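Long-range contact in MutT/nudix family protein (Streptococcus pneumoniae, PDB 4HFQ), which hydrolyses the diphosphate of UDP-linked substrates, among them precursors of peptidoglycan, as a diphosphatase of the Nudix family: residues Val130-Phe136 with Gly199-Asp203. Numbering follows the deposited sequence.
Sequences VFDTNRF and GQYLD. With GOL (glycerol), chain K.
Val130 and Leu202 pair in parallel where the short C-terminal strand 201-202 joins strand 120-132: Val130 N donates to Tyr201 O (2.9 Å), and Val130 O accepts from Asp203 N. The beta-branched Val130, suited to an extended chain, sets CG2 against CD2 of Leu202 at 4.0 Å, on the sheet face where Phe146 of the second subunit also packs on it. Two residues on, at Asp132, a side chain takes over from the pairing. OD2 of Asp203 takes the N-H of Asp132 at 2.8 Å through its anti lone pair, in an almost straight bond (174°). Its other oxygen, OD1, accepts from Tyr201 OH at 2.6 Å and forms a longer salt bridge with Arg135 NE. A short carboxylate suits this place, since it can serve the end of one strand and the helix that follows it. Asp132, in turn, is the N-cap of helix 133-136: its OD1 accepts from Asn134 N, which lies above the carboxylate plane, and from Gln142.

On the other face, Phe131, Phe136 and Tyr201 form an aromatic cluster beside helix 184-194. With CG trans to the backbone N (chi1 -176°), the Tyr201 ring offers one face to CE1 of Phe131, the two planes inclined at 42°. The edge of Phe136 meets the phenol oxygen, CZ lying 3.4 Å from Tyr201 OH. Tyrosine thus combines an apolar ring with a hydroxyl that reaches Asp203. Arg135 bends to bring NE beside Asp203 OD1 and NH2 to O3 of a glycerol, probably from the crystallisation liquor, that also bonds Glu108 of the second subunit. With a phenol, a backbone amide and a guanidinium about it, the side-chain carboxylate of Asp203 is probably stabilised as an anion, tying the C-terminus to where strand 120-132 meets helix 133-136.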
loop_
_atom_site.group_PDB
_atom_site.type_symbol
_atom_site.label_atom_id
_atom_site.label_comp_id
_atom_site.label_asym_id
_atom_site.label_seq_id
_atom_site.Cartn_x
_atom_site.Cartn_y
_atom_site.Cartn_z
ATOM N N VAL A 130 2.413 8.017 7.270
ATOM C CA VAL A 130 2.113 6.801 6.500
ATOM C C VAL A 130 3.419 6.397 5.819
ATOM O O VAL A 130 3.880 7.076 4.897
ATOM C CB VAL A 130 0.993 6.994 5.449
ATOM C CG1 VAL A 130 0.688 5.662 4.773
ATOM C CG2 VAL A 130 -0.271 7.538 6.096
ATOM N N PHE A 131 4.048 5.342 6.341
ATOM C CA PHE A 131 5.322 4.842 5.812
ATOM C C PHE A 131 5.127 3.742 4.769
ATOM O O PHE A 131 4.228 2.898 4.885
ATOM C CB PHE A 131 6.185 4.242 6.936
ATOM C CG PHE A 131 6.671 5.226 7.966
ATOM C CD1 PHE A 131 7.527 6.258 7.622
ATOM C CD2 PHE A 131 6.300 5.076 9.294
ATOM C CE1 PHE A 131 8.012 7.133 8.596
ATOM C CE2 PHE A 131 6.778 5.947 10.269
ATOM C CZ PHE A 131 7.631 6.975 9.913
ATOM N N ASP A 132 6.026 3.727 3.795
ATOM C CA ASP A 132 6.126 2.639 2.818
ATOM C C ASP A 132 7.135 1.631 3.352
ATOM O O ASP A 132 8.340 1.948 3.446
ATOM C CB ASP A 132 6.592 3.214 1.474
ATOM C CG ASP A 132 6.743 2.169 0.384
ATOM O OD1 ASP A 132 6.396 0.986 0.571
ATOM O OD2 ASP A 132 7.237 2.583 -0.677
ATOM N N THR A 133 6.694 0.409 3.660
ATOM C CA THR A 133 7.666 -0.586 4.159
ATOM C C THR A 133 8.732 -0.944 3.146
ATOM O O THR A 133 9.835 -1.357 3.520
ATOM C CB THR A 133 7.014 -1.872 4.685
ATOM O OG1 THR A 133 6.257 -2.487 3.628
ATOM C CG2 THR A 133 6.124 -1.597 5.877
ATOM N N ASN A 134 8.449 -0.761 1.862
ATOM C CA ASN A 134 9.492 -1.032 0.862
ATOM C C ASN A 134 10.669 -0.097 1.020
ATOM O O ASN A 134 11.790 -0.466 0.662
ATOM C CB ASN A 134 8.945 -0.961 -0.568
ATOM C CG ASN A 134 8.317 -2.255 -1.025
ATOM O OD1 ASN A 134 7.959 -3.125 -0.243
ATOM N ND2 ASN A 134 8.139 -2.375 -2.343
ATOM N N ARG A 135 10.429 1.096 1.565
ATOM C CA ARG A 135 11.504 2.058 1.833
ATOM C C ARG A 135 12.266 1.751 3.116
ATOM O O ARG A 135 13.504 1.758 3.121
ATOM C CB ARG A 135 10.936 3.482 1.880
ATOM C CG ARG A 135 11.956 4.550 2.291
ATOM C CD ARG A 135 11.373 5.948 2.124
ATOM N NE ARG A 135 11.098 6.264 0.725
ATOM C CZ ARG A 135 11.984 6.793 -0.111
ATOM N NH1 ARG A 135 13.210 7.080 0.306
ATOM N NH2 ARG A 135 11.660 7.023 -1.373
ATOM N N PHE A 136 11.545 1.465 4.191
ATOM C CA PHE A 136 12.165 1.419 5.526
ATOM C C PHE A 136 12.476 0.032 6.040
ATOM O O PHE A 136 13.343 -0.116 6.896
ATOM C CB PHE A 136 11.276 2.126 6.547
ATOM C CG PHE A 136 11.256 3.609 6.388
ATOM C CD1 PHE A 136 12.251 4.399 6.977
ATOM C CD2 PHE A 136 10.256 4.226 5.643
ATOM C CE1 PHE A 136 12.234 5.775 6.820
ATOM C CE2 PHE A 136 10.249 5.595 5.476
ATOM C CZ PHE A 136 11.231 6.381 6.071
ATOM N N GLY A 199 5.761 18.544 9.679
ATOM C CA GLY A 199 4.414 18.055 9.430
ATOM C C GLY A 199 4.377 16.547 9.251
ATOM O O GLY A 199 5.402 15.849 9.270
ATOM N N GLN A 200 3.160 16.062 9.081
ATOM C CA GLN A 200 2.887 14.662 8.803
ATOM C C GLN A 200 3.838 14.068 7.758
ATOM O O GLN A 200 4.065 14.669 6.703
ATOM C CB GLN A 200 1.457 14.574 8.288
ATOM C CG GLN A 200 1.017 13.141 8.045
ATOM C CD GLN A 200 -0.465 13.086 7.815
ATOM O OE1 GLN A 200 -1.243 12.832 8.746
ATOM N NE2 GLN A 200 -0.875 13.365 6.586
ATOM N N TYR A 201 4.370 12.880 8.048
ATOM C CA TYR A 201 5.261 12.191 7.117
ATOM C C TYR A 201 4.464 11.310 6.152
ATOM O O TYR A 201 3.675 10.500 6.597
ATOM C CB TYR A 201 6.283 11.330 7.879
ATOM C CG TYR A 201 7.273 10.682 6.945
ATOM C CD1 TYR A 201 6.932 9.515 6.252
ATOM C CD2 TYR A 201 8.531 11.253 6.709
ATOM C CE1 TYR A 201 7.814 8.936 5.353
ATOM C CE2 TYR A 201 9.423 10.669 5.817
ATOM C CZ TYR A 201 9.056 9.522 5.146
ATOM O OH TYR A 201 9.939 8.964 4.246
ATOM N N LEU A 202 4.683 11.475 4.855
ATOM C CA LEU A 202 4.045 10.642 3.845
ATOM C C LEU A 202 5.052 10.157 2.822
ATOM O O LEU A 202 5.726 10.961 2.177
ATOM C CB LEU A 202 2.987 11.423 3.067
ATOM C CG LEU A 202 1.830 12.054 3.829
ATOM C CD1 LEU A 202 1.071 12.903 2.821
ATOM C CD2 LEU A 202 0.933 10.996 4.456
ATOM N N ASP A 203 5.149 8.848 2.641
ATOM C CA ASP A 203 5.918 8.329 1.507
ATOM C C ASP A 203 5.129 8.397 0.205
ATOM O O ASP A 203 3.916 8.261 0.208
ATOM C CB ASP A 203 6.384 6.902 1.781
ATOM C CG ASP A 203 7.606 6.846 2.677
ATOM O OD1 ASP A 203 8.545 7.663 2.480
ATOM O OD2 ASP A 203 7.647 5.964 3.554
HETATM C C1 GOL K . 9.130 8.686 -0.314
HETATM O O1 GOL K . 9.283 9.800 0.572
HETATM C C2 GOL K . 8.217 8.970 -1.511
HETATM O O2 GOL K . 8.073 10.370 -1.773
HETATM C C3 GOL K . 8.829 8.310 -2.741
HETATM O O3 GOL K . 8.825 6.885 -2.578
#